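Local coordinates for protein 3-hydroxyisobutyrate dehydrogenase (Thermus thermophilus, PDB 2CVZ) that catalyses the NADP-dependent oxidation of 3-hydroxyisobutyrate, a step of valine breakdown, to methylmalonate semialdehyde, at residues L27-N30 and R31-K35; A170-A173 and V174-A178; N208-E211 and N212-Q216; F227-G230 and L231-D235. All coordinates share one frame; numbering follows the deposited sequence.

Contact 1: L27-N30 and R31-K35. With NDP (NADPH dihydro-nicotinamide-adenine-dinucleotide phosphate), chain G.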
loop_
_atom_site.group_PDB
_atom_site.type_symbol
_atom_site.label_atom_id
_atom_site.label_comp_id
_atom_site.label_asym_id
_atom_site.label_seq_id
_atom_site.Cartn_x
_atom_site.Cartn_y
_atom_site.Cartn_z
ATOM N N LEU C 27 17.808 -12.316 -42.441
ATOM C CA LEU C 27 19.112 -11.792 -42.062
ATOM C C LEU C 27 19.048 -11.514 -40.563
ATOM O O LEU C 27 18.044 -11.003 -40.067
ATOM C CB LEU C 27 19.407 -10.485 -42.804
ATOM C CG LEU C 27 19.350 -10.476 -44.332
ATOM C CD1 LEU C 27 19.819 -9.115 -44.831
ATOM C CD2 LEU C 27 20.229 -11.585 -44.905
ATOM N N VAL C 28 20.102 -11.861 -39.834
ATOM C CA VAL C 28 20.110 -11.608 -38.401
ATOM C C VAL C 28 21.394 -10.931 -37.948
ATOM O O VAL C 28 22.462 -11.130 -38.530
ATOM C CB VAL C 28 19.923 -12.910 -37.575
ATOM C CG1 VAL C 28 18.540 -13.492 -37.819
ATOM C CG2 VAL C 28 20.999 -13.928 -37.940
ATOM N N TRP C 29 21.270 -10.110 -36.912
ATOM C CA TRP C 29 22.412 -9.411 -36.345
ATOM C C TRP C 29 22.235 -9.335 -34.842
ATOM O O TRP C 29 21.115 -9.202 -34.345
ATOM C CB TRP C 29 22.524 -7.989 -36.900
ATOM C CG TRP C 29 23.652 -7.214 -36.274
ATOM C CD1 TRP C 29 24.959 -7.198 -36.672
ATOM C CD2 TRP C 29 23.578 -6.381 -35.108
ATOM N NE1 TRP C 29 25.704 -6.405 -35.827
ATOM C CE2 TRP C 29 24.880 -5.893 -34.859
ATOM C CE3 TRP C 29 22.537 -6.000 -34.249
ATOM C CZ2 TRP C 29 25.170 -5.040 -33.784
ATOM C CZ3 TRP C 29 22.825 -5.152 -33.179
ATOM C CH2 TRP C 29 24.133 -4.682 -32.959
ATOM N N ASN C 30 23.347 -9.429 -34.124
ATOM C CA ASN C 30 23.341 -9.346 -32.674
ATOM C C ASN C 30 24.639 -8.678 -32.234
ATOM O O ASN C 30 25.692 -8.902 -32.833
ATOM C CB ASN C 30 23.240 -10.740 -32.049
ATOM C CG ASN C 30 22.978 -10.688 -30.555
ATOM O OD1 ASN C 30 21.942 -10.191 -30.115
ATOM N ND2 ASN C 30 23.919 -11.199 -29.767
ATOM N N ARG C 31 24.555 -7.850 -31.198
ATOM C CA ARG C 31 25.719 -7.150 -30.666
ATOM C C ARG C 31 26.835 -8.159 -30.429
ATOM O O ARG C 31 27.963 -7.967 -30.881
ATOM C CB ARG C 31 25.346 -6.448 -29.361
ATOM C CG ARG C 31 26.484 -5.708 -28.699
ATOM C CD ARG C 31 25.990 -4.942 -27.484
ATOM N NE ARG C 31 25.324 -5.811 -26.518
ATOM C CZ ARG C 31 24.910 -5.412 -25.319
ATOM N NH1 ARG C 31 25.096 -4.156 -24.937
ATOM N NH2 ARG C 31 24.305 -6.265 -24.500
ATOM N N THR C 32 26.517 -9.226 -29.703
ATOM C CA THR C 32 27.475 -10.297 -29.450
ATOM C C THR C 32 27.273 -11.202 -30.664
ATOM O O THR C 32 26.444 -12.112 -30.639
ATOM C CB THR C 32 27.129 -11.067 -28.159
ATOM O OG1 THR C 32 27.161 -10.168 -27.042
ATOM C CG2 THR C 32 28.126 -12.194 -27.923
ATOM N N PHE C 33 28.027 -10.931 -31.725
ATOM C CA PHE C 33 27.898 -11.663 -32.980
ATOM C C PHE C 33 27.954 -13.186 -32.941
ATOM O O PHE C 33 27.338 -13.838 -33.780
ATOM C CB PHE C 33 28.918 -11.145 -33.995
ATOM C CG PHE C 33 28.479 -11.307 -35.419
ATOM C CD1 PHE C 33 29.189 -12.118 -36.296
ATOM C CD2 PHE C 33 27.344 -10.648 -35.883
ATOM C CE1 PHE C 33 28.776 -12.271 -37.617
ATOM C CE2 PHE C 33 26.921 -10.794 -37.199
ATOM C CZ PHE C 33 27.638 -11.606 -38.069
ATOM N N GLU C 34 28.683 -13.762 -31.991
ATOM C CA GLU C 34 28.753 -15.220 -31.907
ATOM C C GLU C 34 27.337 -15.793 -31.890
ATOM O O GLU C 34 27.086 -16.886 -32.401
ATOM C CB GLU C 34 29.500 -15.659 -30.642
ATOM C CG GLU C 34 30.980 -15.295 -30.625
ATOM C CD GLU C 34 31.223 -13.795 -30.724
ATOM O OE1 GLU C 34 30.684 -13.045 -29.883
ATOM O OE2 GLU C 34 31.956 -13.369 -31.644
ATOM N N LYS C 35 26.416 -15.034 -31.302
ATOM C CA LYS C 35 25.014 -15.430 -31.198
ATOM C C LYS C 35 24.369 -15.474 -32.585
ATOM O O LYS C 35 23.537 -16.339 -32.870
ATOM C CB LYS C 35 24.263 -14.429 -30.313
ATOM C CG LYS C 35 22.858 -14.851 -29.927
ATOM C CD LYS C 35 22.853 -15.677 -28.649
ATOM C CE LYS C 35 23.315 -14.848 -27.458
ATOM N NZ LYS C 35 23.152 -15.576 -26.168
HETATM P PA NDP G . 17.734 -10.469 -23.242
HETATM O O1A NDP G . 17.789 -11.906 -23.284
HETATM O O2A NDP G . 18.360 -9.647 -22.147
HETATM O O5B NDP G . 18.304 -9.967 -24.693
HETATM C C5B NDP G . 18.427 -8.565 -24.962
HETATM C C4B NDP G . 18.972 -8.527 -26.383
HETATM O O4B NDP G . 19.164 -7.120 -26.692
HETATM C C3B NDP G . 20.268 -9.224 -26.642
HETATM O O3B NDP G . 20.239 -9.800 -27.974
HETATM C C2B NDP G . 21.293 -8.159 -26.581
HETATM O O2B NDP G . 22.560 -8.393 -27.202
HETATM C C1B NDP G . 20.516 -6.991 -27.102
HETATM N N9A NDP G . 21.075 -5.687 -26.652
HETATM C C8A NDP G . 21.181 -5.178 -25.336
HETATM N N7A NDP G . 21.731 -3.979 -25.338
HETATM C C5A NDP G . 21.997 -3.677 -26.645
HETATM C C6A NDP G . 22.570 -2.565 -27.303
HETATM N N6A NDP G . 22.985 -1.509 -26.602
HETATM N N1A NDP G . 22.693 -2.581 -28.654
HETATM C C2A NDP G . 22.271 -3.655 -29.362
HETATM N N3A NDP G . 21.717 -4.753 -28.838
HETATM C C4A NDP G . 21.605 -4.703 -27.458
HETATM O O3 NDP G . 16.247 -9.971 -23.368
HETATM P PN NDP G . 14.804 -10.637 -23.534
HETATM O O1N NDP G . 14.585 -11.475 -22.351
HETATM O O2N NDP G . 14.851 -11.243 -24.906
HETATM O O5D NDP G . 13.890 -9.330 -23.616
HETATM C C5D NDP G . 13.966 -8.393 -24.739
HETATM C C4D NDP G . 12.635 -7.580 -24.744
HETATM O O4D NDP G . 11.560 -8.516 -24.739
HETATM C C3D NDP G . 12.458 -6.757 -23.464
HETATM O O3D NDP G . 11.867 -5.493 -23.800
HETATM C C2D NDP G . 11.597 -7.619 -22.578
HETATM O O2D NDP G . 10.991 -6.820 -21.577
HETATM C C1D NDP G . 10.633 -8.191 -23.700
HETATM N N1N NDP G . 9.920 -9.453 -23.330
HETATM C C2N NDP G . 10.647 -10.460 -22.636
HETATM C C3N NDP G . 9.914 -11.674 -22.312
HETATM C C7N NDP G . 10.586 -12.770 -21.606
HETATM O O7N NDP G . 9.970 -13.684 -21.019
HETATM N N7N NDP G . 11.930 -12.837 -21.581
HETATM C C4N NDP G . 8.570 -11.776 -22.694
HETATM C C5N NDP G . 7.898 -10.792 -23.361
HETATM C C6N NDP G . 8.570 -9.630 -23.681
HETATM P P2B NDP G . 23.698 -9.239 -26.568
HETATM O O1X NDP G . 24.908 -8.685 -27.209
HETATM O O2X NDP G . 23.458 -10.673 -26.887
HETATM O O3X NDP G . 23.721 -9.020 -25.056
HETATM O O HOH W 1 21.904 -7.244 -30.322
#
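Asn30 and Thr32 meet in a tight local turn where strand 26-29 of the Rossmann-type beta-alpha-beta unit runs out and the chain bends toward helix 34-43. The turn forms the pocket for the 2'-phosphate of NADPH, the group that tells this cofactor from NADH. Asn30 ND2 reaches forward to Thr32 O at 2.8 Å with an almost straight bond (168°), the oxygen lying in the plane of the amide, while Lys35 N approaches the same oxygen from the opposite face of its carbonyl plane. The second hydrogen of that ND2 goes to NDP O2X, and Asn30 OD1 takes the hydroxyl O3B of the ribose at 2.8 Å. One short amide thus ties turn, sugar and phosphate together, which suits asparagine with its donor and acceptor side by side. With CG anti to the backbone N (chi1 177°), the Trp29 ring lies over the peptide, and Arg31 N sits 3.6 Å from CH2 over one face; the ring's edge meets NDP C2A. Trp29 CD1 meets Phe33 CE2 at 4.1 Å, the two side chains crossing at about a right angle. Were this indole cut back to an alanine, the peptide at Arg31 N and the Phe33 ring would probably lose the wall beside them. Arg31 lays its guanidinium against the adenine, with NDP N7A over one face, and grips the phosphate at two oxygens: NE bonds to O1X along a nearly linear path (177°), and NH2 to O3X at 2.9 Å. Thr32 OG1 completes the grip, donating to NDP O1X at 2.7 Å.

Contact 2: A170-A173 and V174-A178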
loop_
_atom_site.group_PDB
_atom_site.type_symbol
_atom_site.label_atom_id
_atom_site.label_comp_id
_atom_site.label_asym_id
_atom_site.label_seq_id
_atom_site.Cartn_x
_atom_site.Cartn_y
_atom_site.Cartn_z
ATOM N N ALA C 170 1.907 -5.533 -15.678
ATOM C CA ALA C 170 1.613 -5.008 -14.351
ATOM C C ALA C 170 0.629 -5.981 -13.691
ATOM O O ALA C 170 0.724 -6.265 -12.499
ATOM C CB ALA C 170 0.996 -3.616 -14.448
ATOM N N LEU C 171 -0.312 -6.504 -14.472
ATOM C CA LEU C 171 -1.274 -7.449 -13.919
ATOM C C LEU C 171 -0.565 -8.742 -13.528
ATOM O O LEU C 171 -0.841 -9.312 -12.471
ATOM C CB LEU C 171 -2.393 -7.738 -14.919
ATOM C CG LEU C 171 -3.270 -6.546 -15.310
ATOM C CD1 LEU C 171 -4.469 -7.048 -16.102
ATOM C CD2 LEU C 171 -3.738 -5.803 -14.066
ATOM N N LEU C 172 0.350 -9.204 -14.377
ATOM C CA LEU C 172 1.105 -10.416 -14.076
ATOM C C LEU C 172 1.857 -10.210 -12.758
ATOM O O LEU C 172 1.842 -11.072 -11.877
ATOM C CB LEU C 172 2.093 -10.719 -15.213
ATOM C CG LEU C 172 3.139 -11.837 -15.065
ATOM C CD1 LEU C 172 4.299 -11.348 -14.231
ATOM C CD2 LEU C 172 2.508 -13.081 -14.447
ATOM N N ALA C 173 2.500 -9.052 -12.625
ATOM C CA ALA C 173 3.263 -8.730 -11.421
ATOM C C ALA C 173 2.399 -8.805 -10.163
ATOM O O ALA C 173 2.774 -9.433 -9.172
ATOM C CB ALA C 173 3.884 -7.334 -11.554
ATOM N N VAL C 174 1.242 -8.159 -10.201
ATOM C CA VAL C 174 0.339 -8.181 -9.060
ATOM C C VAL C 174 -0.142 -9.597 -8.761
ATOM O O VAL C 174 -0.129 -10.044 -7.614
ATOM C CB VAL C 174 -0.888 -7.284 -9.311
ATOM C CG1 VAL C 174 -1.948 -7.557 -8.263
ATOM C CG2 VAL C 174 -0.479 -5.824 -9.270
ATOM N N ASN C 175 -0.575 -10.305 -9.797
ATOM C CA ASN C 175 -1.070 -11.662 -9.615
ATOM C C ASN C 175 -0.022 -12.559 -8.972
ATOM O O ASN C 175 -0.312 -13.293 -8.027
ATOM C CB ASN C 175 -1.491 -12.259 -10.959
ATOM C CG ASN C 175 -2.640 -11.502 -11.601
ATOM O OD1 ASN C 175 -3.278 -10.656 -10.969
ATOM N ND2 ASN C 175 -2.917 -11.810 -12.861
ATOM N N LEU C 176 1.198 -12.485 -9.493
ATOM C CA LEU C 176 2.303 -13.299 -9.008
ATOM C C LEU C 176 2.710 -12.979 -7.575
ATOM O O LEU C 176 2.907 -13.882 -6.763
ATOM C CB LEU C 176 3.506 -13.130 -9.940
ATOM C CG LEU C 176 4.825 -13.806 -9.556
ATOM C CD1 LEU C 176 4.643 -15.318 -9.470
ATOM C CD2 LEU C 176 5.876 -13.461 -10.599
ATOM N N TRP C 177 2.835 -11.695 -7.262
ATOM C CA TRP C 177 3.237 -11.293 -5.921
ATOM C C TRP C 177 2.184 -11.606 -4.865
ATOM O O TRP C 177 2.508 -12.132 -3.803
ATOM C CB TRP C 177 3.581 -9.801 -5.898
ATOM C CG TRP C 177 4.080 -9.332 -4.563
ATOM C CD1 TRP C 177 3.323 -8.925 -3.500
ATOM C CD2 TRP C 177 5.444 -9.253 -4.137
ATOM N NE1 TRP C 177 4.131 -8.596 -2.442
ATOM C CE2 TRP C 177 5.438 -8.788 -2.804
ATOM C CE3 TRP C 177 6.673 -9.531 -4.753
ATOM C CZ2 TRP C 177 6.614 -8.593 -2.072
ATOM C CZ3 TRP C 177 7.845 -9.337 -4.023
ATOM C CH2 TRP C 177 7.803 -8.872 -2.696
ATOM N N ALA C 178 0.923 -11.291 -5.154
ATOM C CA ALA C 178 -0.151 -11.554 -4.202
ATOM C C ALA C 178 -0.244 -13.045 -3.913
ATOM O O ALA C 178 -0.454 -13.455 -2.771
ATOM C CB ALA C 178 -1.483 -11.039 -4.746
#
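Asn175 turns its CG anti to the carbonyl carbon (chi1 -63°), which folds the amide back along the helix toward Leu171, one turn earlier. There the amide lies against Leu171 O without a hydrogen bond to it, that carbonyl being taken by Asn175 N. Val174 places CG2 beside its backbone N, and this methyl comes 3.5 Å from Ala170 O. Leu172 and Leu176 lie on one flank of the helix, where Leu172 CD1 and Leu176 CD2 are 4.5 Å apart in a light apolar touch. Beneath these side chains runs regular alpha-helical backbone, part of the long helix 160-188: each N-H from Val174 to Trp177 bonds to the carbonyl four residues back, as Asn175 N does to Leu171 O at 2.9 Å (169°) and Leu176 N to Leu172 O at 2.8 Å. The residue types follow the surroundings, since all of these side chains are buried. Small Ala170 and Ala173 let helix 229-243 come close through Leu236, whereas Val174 and Trp177 press on helix 251-267. Ala173 O, already bonded to Trp177 N, also receives the hydroxyl of Tyr260, and the indole NE1 of Trp177 is satisfied by Glu181 OE2. Another face belongs to the subunit interface: Val174 packs on Val174 of the second subunit, and Leu171 and Asn175 lie on Gly205 of that chain. On the flank formed by the two leucines, Leu172 meets Leu213 and Leu176 meets Leu277 of helix 276-284.

Contact 3: N208-E211 and N212-Q216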
loop_
_atom_site.group_PDB
_atom_site.type_symbol
_atom_site.label_atom_id
_atom_site.label_comp_id
_atom_site.label_asym_id
_atom_site.label_seq_id
_atom_site.Cartn_x
_atom_site.Cartn_y
_atom_site.Cartn_z
ATOM N N ASN C 208 -2.618 -16.953 -14.548
ATOM C CA ASN C 208 -1.526 -17.575 -15.279
ATOM C C ASN C 208 -0.353 -17.773 -14.318
ATOM O O ASN C 208 0.407 -18.731 -14.439
ATOM C CB ASN C 208 -1.096 -16.684 -16.447
ATOM C CG ASN C 208 0.261 -17.074 -17.008
ATOM O OD1 ASN C 208 0.441 -18.176 -17.524
ATOM N ND2 ASN C 208 1.227 -16.170 -16.898
ATOM N N ALA C 209 -0.216 -16.865 -13.354
ATOM C CA ALA C 209 0.868 -16.950 -12.379
ATOM C C ALA C 209 0.774 -18.205 -11.512
ATOM O O ALA C 209 1.773 -18.893 -11.301
ATOM C CB ALA C 209 0.875 -15.705 -11.488
ATOM N N THR C 210 -0.419 -18.504 -11.005
ATOM C CA THR C 210 -0.593 -19.682 -10.164
ATOM C C THR C 210 -0.652 -20.966 -10.987
ATOM O O THR C 210 -0.305 -22.040 -10.500
ATOM C CB THR C 210 -1.885 -19.603 -9.311
ATOM O OG1 THR C 210 -3.035 -19.568 -10.170
ATOM C CG2 THR C 210 -1.869 -18.361 -8.433
ATOM N N GLU C 211 -1.080 -20.848 -12.236
ATOM C CA GLU C 211 -1.210 -22.016 -13.100
ATOM C C GLU C 211 0.072 -22.457 -13.795
ATOM O O GLU C 211 0.391 -23.647 -13.812
ATOM C CB GLU C 211 -2.259 -21.763 -14.190
ATOM C CG GLU C 211 -3.643 -21.383 -13.703
ATOM C CD GLU C 211 -4.580 -21.029 -14.850
ATOM O OE1 GLU C 211 -4.258 -20.096 -15.621
ATOM O OE2 GLU C 211 -5.638 -21.681 -14.982
ATOM N N ASN C 212 0.810 -21.502 -14.353
ATOM C CA ASN C 212 2.002 -21.831 -15.126
ATOM C C ASN C 212 3.368 -21.318 -14.691
ATOM O O ASN C 212 4.357 -21.561 -15.388
ATOM C CB ASN C 212 1.767 -21.406 -16.575
ATOM C CG ASN C 212 0.419 -21.867 -17.100
ATOM O OD1 ASN C 212 0.108 -23.056 -17.073
ATOM N ND2 ASN C 212 -0.391 -20.925 -17.571
ATOM N N LEU C 213 3.443 -20.613 -13.567
ATOM C CA LEU C 213 4.732 -20.097 -13.118
ATOM C C LEU C 213 5.170 -20.613 -11.756
ATOM O O LEU C 213 6.254 -21.175 -11.618
ATOM C CB LEU C 213 4.715 -18.565 -13.092
ATOM C CG LEU C 213 4.593 -17.834 -14.431
ATOM C CD1 LEU C 213 4.586 -16.327 -14.195
ATOM C CD2 LEU C 213 5.757 -18.213 -15.331
ATOM N N ILE C 214 4.323 -20.423 -10.749
ATOM C CA ILE C 214 4.653 -20.839 -9.395
ATOM C C ILE C 214 4.846 -22.345 -9.204
ATOM O O ILE C 214 5.830 -22.775 -8.608
ATOM C CB ILE C 214 3.596 -20.310 -8.399
ATOM C CG1 ILE C 214 3.558 -18.777 -8.466
ATOM C CG2 ILE C 214 3.931 -20.763 -6.987
ATOM C CD1 ILE C 214 2.505 -18.129 -7.581
ATOM N N PRO C 215 3.913 -23.167 -9.704
ATOM C CA PRO C 215 4.087 -24.611 -9.523
ATOM C C PRO C 215 5.356 -25.141 -10.184
ATOM O O PRO C 215 6.083 -25.943 -9.600
ATOM C CB PRO C 215 2.832 -25.198 -10.170
ATOM C CG PRO C 215 1.819 -24.111 -10.025
ATOM C CD PRO C 215 2.621 -22.872 -10.349
ATOM N N GLN C 216 5.616 -24.677 -11.401
ATOM C CA GLN C 216 6.767 -25.122 -12.178
ATOM C C GLN C 216 8.125 -24.537 -11.787
ATOM O O GLN C 216 9.152 -25.197 -11.948
ATOM C CB GLN C 216 6.525 -24.847 -13.669
ATOM C CG GLN C 216 5.273 -25.505 -14.248
ATOM C CD GLN C 216 3.984 -24.802 -13.846
ATOM O OE1 GLN C 216 4.004 -23.775 -13.164
ATOM N NE2 GLN C 216 2.851 -25.353 -14.279
#
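The side-chain amides of Asn208 and Asn212 meet with their planes 48° apart: Asn208 OD1 lies in the plane of the Asn212 amide and takes a straight bond from ND2 (2.9 Å, 178°). A second amide, that of Gln216, also works in its own plane, sending NE2 to a lone pair of Glu211 O at 3.0 Å. The Gln216 chain bends at chi2 (76°), which curls the amide back over the turn to that carbonyl. These amides brace a break between helices 208-212 and 214-219. Asn212 N still bonds to Asn208 O in the usual alpha-helical step, but Ala209 O receives two donors, Leu213 N at 3.3 Å and Ile214 N at 3.0 Å. The latter, nearly along the C=O axis, is an i to i-5, pi-type bond that marks the wider turn where one helix gives way to the next. Pro215 has no N-H to offer; its ring rests against the chain instead, with CG 3.0 Å from Thr210 O. A leucine in place of Asn208 would probably leave Asn212 ND2 without its acceptor and remove a tie to the second subunit, where Asn208 ND2 bonds to Ser204 O of that chain. Around the kink, Thr210 OG1 is held by Asn201 OD1, Ile214 presses on Leu176 and Ala179 of helix 160-188, and Ile214 and Pro215 lie on Leu197 of helix 193-200.

Contact 4: F227-G230 and L231-D235. With NDP (NADPH dihydro-nicotinamide-adenine-dinucleotide phosphate), chain G.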
loop_
_atom_site.group_PDB
_atom_site.type_symbol
_atom_site.label_atom_id
_atom_site.label_comp_id
_atom_site.label_asym_id
_atom_site.label_seq_id
_atom_site.Cartn_x
_atom_site.Cartn_y
_atom_site.Cartn_z
ATOM N N PHE C 227 13.075 -14.625 -17.946
ATOM C CA PHE C 227 12.697 -13.213 -18.062
ATOM C C PHE C 227 13.274 -12.445 -16.873
ATOM O O PHE C 227 12.803 -12.589 -15.749
ATOM C CB PHE C 227 11.170 -13.098 -18.090
ATOM C CG PHE C 227 10.654 -11.687 -18.145
ATOM C CD1 PHE C 227 11.249 -10.737 -18.970
ATOM C CD2 PHE C 227 9.540 -11.317 -17.399
ATOM C CE1 PHE C 227 10.740 -9.442 -19.054
ATOM C CE2 PHE C 227 9.023 -10.024 -17.477
ATOM C CZ PHE C 227 9.627 -9.087 -18.306
ATOM N N ALA C 228 14.292 -11.631 -17.134
ATOM C CA ALA C 228 14.969 -10.863 -16.092
ATOM C C ALA C 228 14.065 -9.987 -15.223
ATOM O O ALA C 228 13.203 -9.265 -15.724
ATOM C CB ALA C 228 16.072 -10.005 -16.718
ATOM N N LEU C 229 14.288 -10.057 -13.912
ATOM C CA LEU C 229 13.531 -9.270 -12.946
ATOM C C LEU C 229 13.682 -7.784 -13.277
ATOM O O LEU C 229 12.735 -7.006 -13.150
ATOM C CB LEU C 229 14.049 -9.555 -11.530
ATOM C CG LEU C 229 13.494 -8.744 -10.354
ATOM C CD1 LEU C 229 11.978 -8.863 -10.313
ATOM C CD2 LEU C 229 14.114 -9.250 -9.048
ATOM N N GLY C 230 14.879 -7.400 -13.709
ATOM C CA GLY C 230 15.134 -6.013 -14.058
ATOM C C GLY C 230 14.230 -5.522 -15.174
ATOM O O GLY C 230 13.788 -4.369 -15.176
ATOM N N LEU C 231 13.951 -6.395 -16.135
ATOM C CA LEU C 231 13.085 -6.034 -17.247
ATOM C C LEU C 231 11.636 -5.891 -16.779
ATOM O O LEU C 231 10.908 -5.015 -17.253
ATOM C CB LEU C 231 13.180 -7.087 -18.355
ATOM C CG LEU C 231 14.518 -7.130 -19.101
ATOM C CD1 LEU C 231 14.517 -8.287 -20.098
ATOM C CD2 LEU C 231 14.743 -5.808 -19.820
ATOM N N LEU C 232 11.213 -6.743 -15.852
ATOM C CA LEU C 232 9.845 -6.655 -15.352
ATOM C C LEU C 232 9.673 -5.335 -14.610
ATOM O O LEU C 232 8.630 -4.698 -14.702
ATOM C CB LEU C 232 9.512 -7.824 -14.420
ATOM C CG LEU C 232 8.092 -7.775 -13.832
ATOM C CD1 LEU C 232 7.066 -7.671 -14.962
ATOM C CD2 LEU C 232 7.828 -9.014 -12.993
ATOM N N VAL C 233 10.696 -4.922 -13.870
ATOM C CA VAL C 233 10.606 -3.657 -13.153
ATOM C C VAL C 233 10.524 -2.536 -14.190
ATOM O O VAL C 233 9.762 -1.583 -14.029
ATOM C CB VAL C 233 11.825 -3.445 -12.229
ATOM C CG1 VAL C 233 11.796 -2.043 -11.631
ATOM C CG2 VAL C 233 11.804 -4.479 -11.111
ATOM N N LYS C 234 11.298 -2.664 -15.263
ATOM C CA LYS C 234 11.281 -1.664 -16.325
ATOM C C LYS C 234 9.867 -1.576 -16.902
ATOM O O LYS C 234 9.360 -0.481 -17.151
ATOM C CB LYS C 234 12.290 -2.037 -17.418
ATOM C CG LYS C 234 12.209 -1.200 -18.699
ATOM C CD LYS C 234 11.278 -1.827 -19.737
ATOM C CE LYS C 234 11.822 -3.159 -20.249
ATOM N NZ LYS C 234 10.925 -3.776 -21.270
ATOM N N ASP C 235 9.231 -2.730 -17.100
ATOM C CA ASP C 235 7.867 -2.766 -17.629
ATOM C C ASP C 235 6.903 -2.084 -16.667
ATOM O O ASP C 235 6.032 -1.320 -17.086
ATOM C CB ASP C 235 7.397 -4.207 -17.851
ATOM C CG ASP C 235 8.178 -4.917 -18.931
ATOM O OD1 ASP C 235 8.658 -4.240 -19.861
ATOM O OD2 ASP C 235 8.290 -6.160 -18.857
HETATM P PA NDP G . 17.734 -10.469 -23.242
HETATM O O1A NDP G . 17.789 -11.906 -23.284
HETATM O O2A NDP G . 18.360 -9.647 -22.147
HETATM O O5B NDP G . 18.304 -9.967 -24.693
HETATM C C5B NDP G . 18.427 -8.565 -24.962
HETATM C C4B NDP G . 18.972 -8.527 -26.383
HETATM O O4B NDP G . 19.164 -7.120 -26.692
HETATM C C3B NDP G . 20.268 -9.224 -26.642
HETATM O O3B NDP G . 20.239 -9.800 -27.974
HETATM C C2B NDP G . 21.293 -8.159 -26.581
HETATM O O2B NDP G . 22.560 -8.393 -27.202
HETATM C C1B NDP G . 20.516 -6.991 -27.102
HETATM N N9A NDP G . 21.075 -5.687 -26.652
HETATM C C8A NDP G . 21.181 -5.178 -25.336
HETATM N N7A NDP G . 21.731 -3.979 -25.338
HETATM C C5A NDP G . 21.997 -3.677 -26.645
HETATM C C6A NDP G . 22.570 -2.565 -27.303
HETATM N N6A NDP G . 22.985 -1.509 -26.602
HETATM N N1A NDP G . 22.693 -2.581 -28.654
HETATM C C2A NDP G . 22.271 -3.655 -29.362
HETATM N N3A NDP G . 21.717 -4.753 -28.838
HETATM C C4A NDP G . 21.605 -4.703 -27.458
HETATM O O3 NDP G . 16.247 -9.971 -23.368
HETATM P PN NDP G . 14.804 -10.637 -23.534
HETATM O O1N NDP G . 14.585 -11.475 -22.351
HETATM O O2N NDP G . 14.851 -11.243 -24.906
HETATM O O5D NDP G . 13.890 -9.330 -23.616
HETATM C C5D NDP G . 13.966 -8.393 -24.739
HETATM C C4D NDP G . 12.635 -7.580 -24.744
HETATM O O4D NDP G . 11.560 -8.516 -24.739
HETATM C C3D NDP G . 12.458 -6.757 -23.464
HETATM O O3D NDP G . 11.867 -5.493 -23.800
HETATM C C2D NDP G . 11.597 -7.619 -22.578
HETATM O O2D NDP G . 10.991 -6.820 -21.577
HETATM C C1D NDP G . 10.633 -8.191 -23.700
HETATM N N1N NDP G . 9.920 -9.453 -23.330
HETATM C C2N NDP G . 10.647 -10.460 -22.636
HETATM C C3N NDP G . 9.914 -11.674 -22.312
HETATM C C7N NDP G . 10.586 -12.770 -21.606
HETATM O O7N NDP G . 9.970 -13.684 -21.019
HETATM N N7N NDP G . 11.930 -12.837 -21.581
HETATM C C4N NDP G . 8.570 -11.776 -22.694
HETATM C C5N NDP G . 7.898 -10.792 -23.361
HETATM C C6N NDP G . 8.570 -9.630 -23.681
HETATM P P2B NDP G . 23.698 -9.239 -26.568
HETATM O O1X NDP G . 24.908 -8.685 -27.209
HETATM O O2X NDP G . 23.458 -10.673 -26.887
HETATM O O3X NDP G . 23.721 -9.020 -25.056
#
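Phe227 packs its ring against the first two turns of helix 229-243, and this is the dense part of the contact: CE1 touches Leu231 CB at 3.5 Å, CE2 approaches Leu232 CB at 3.8 Å, and Asp235 OD2 meets the ring edge in its plane, 3.3 Å from CZ. Such an edge, with its slightly positive hydrogens, suits a carboxylate oxygen. By contrast, the partly exposed side is looser, with Ala228 CB 4.0 Å from Leu231 CG. Ala228 occupies the N-cap position, and its carbonyl accepts Leu232 N at 3.2 Å and, weakly, Leu231 N. Gly230, partly exposed, gives its carbonyl to Lys234 N. The Lys234 chain bends at chi2 and chi3 (-66°), which carries NZ round to Asp235 OD1 in a 2.7 Å salt bridge and on to the ribose hydroxyls NDP O2D and O3D; Ser91 O is a further acceptor. This cluster of charge and hydroxyls probably fixes the amine's direction. Phe227 CB lies 3.2 Å from NDP O7N, and Leu231 CD1 reaches the ribose, so the helix start walls the nicotinamide end of the cofactor site, at the cleft between the Rossmann-type domain and the helical domain.

Overall arrangement
Contact 2 is wholly buried and contact 1 lies at the surface, while contacts 3 and 4 are partly buried. Contacts 2 and 3 touch directly, through Leu176 against Ala209 and Ile214, and both reach the second subunit; their chemistry is apolar packing and helical backbone bonding, with side-chain amides at the kink within 208-216. Contacts 1 and 4, about 11 Å apart at their nearest atoms, share no element but bind the two ends of one NADPH: polar and charged groups at the adenosine 2'-phosphate end in 27-35, a ring and a lysine at the nicotinamide end in 227-235. Contact 1 belongs to the nucleotide-binding domain, and the other three to the helical part of the chain.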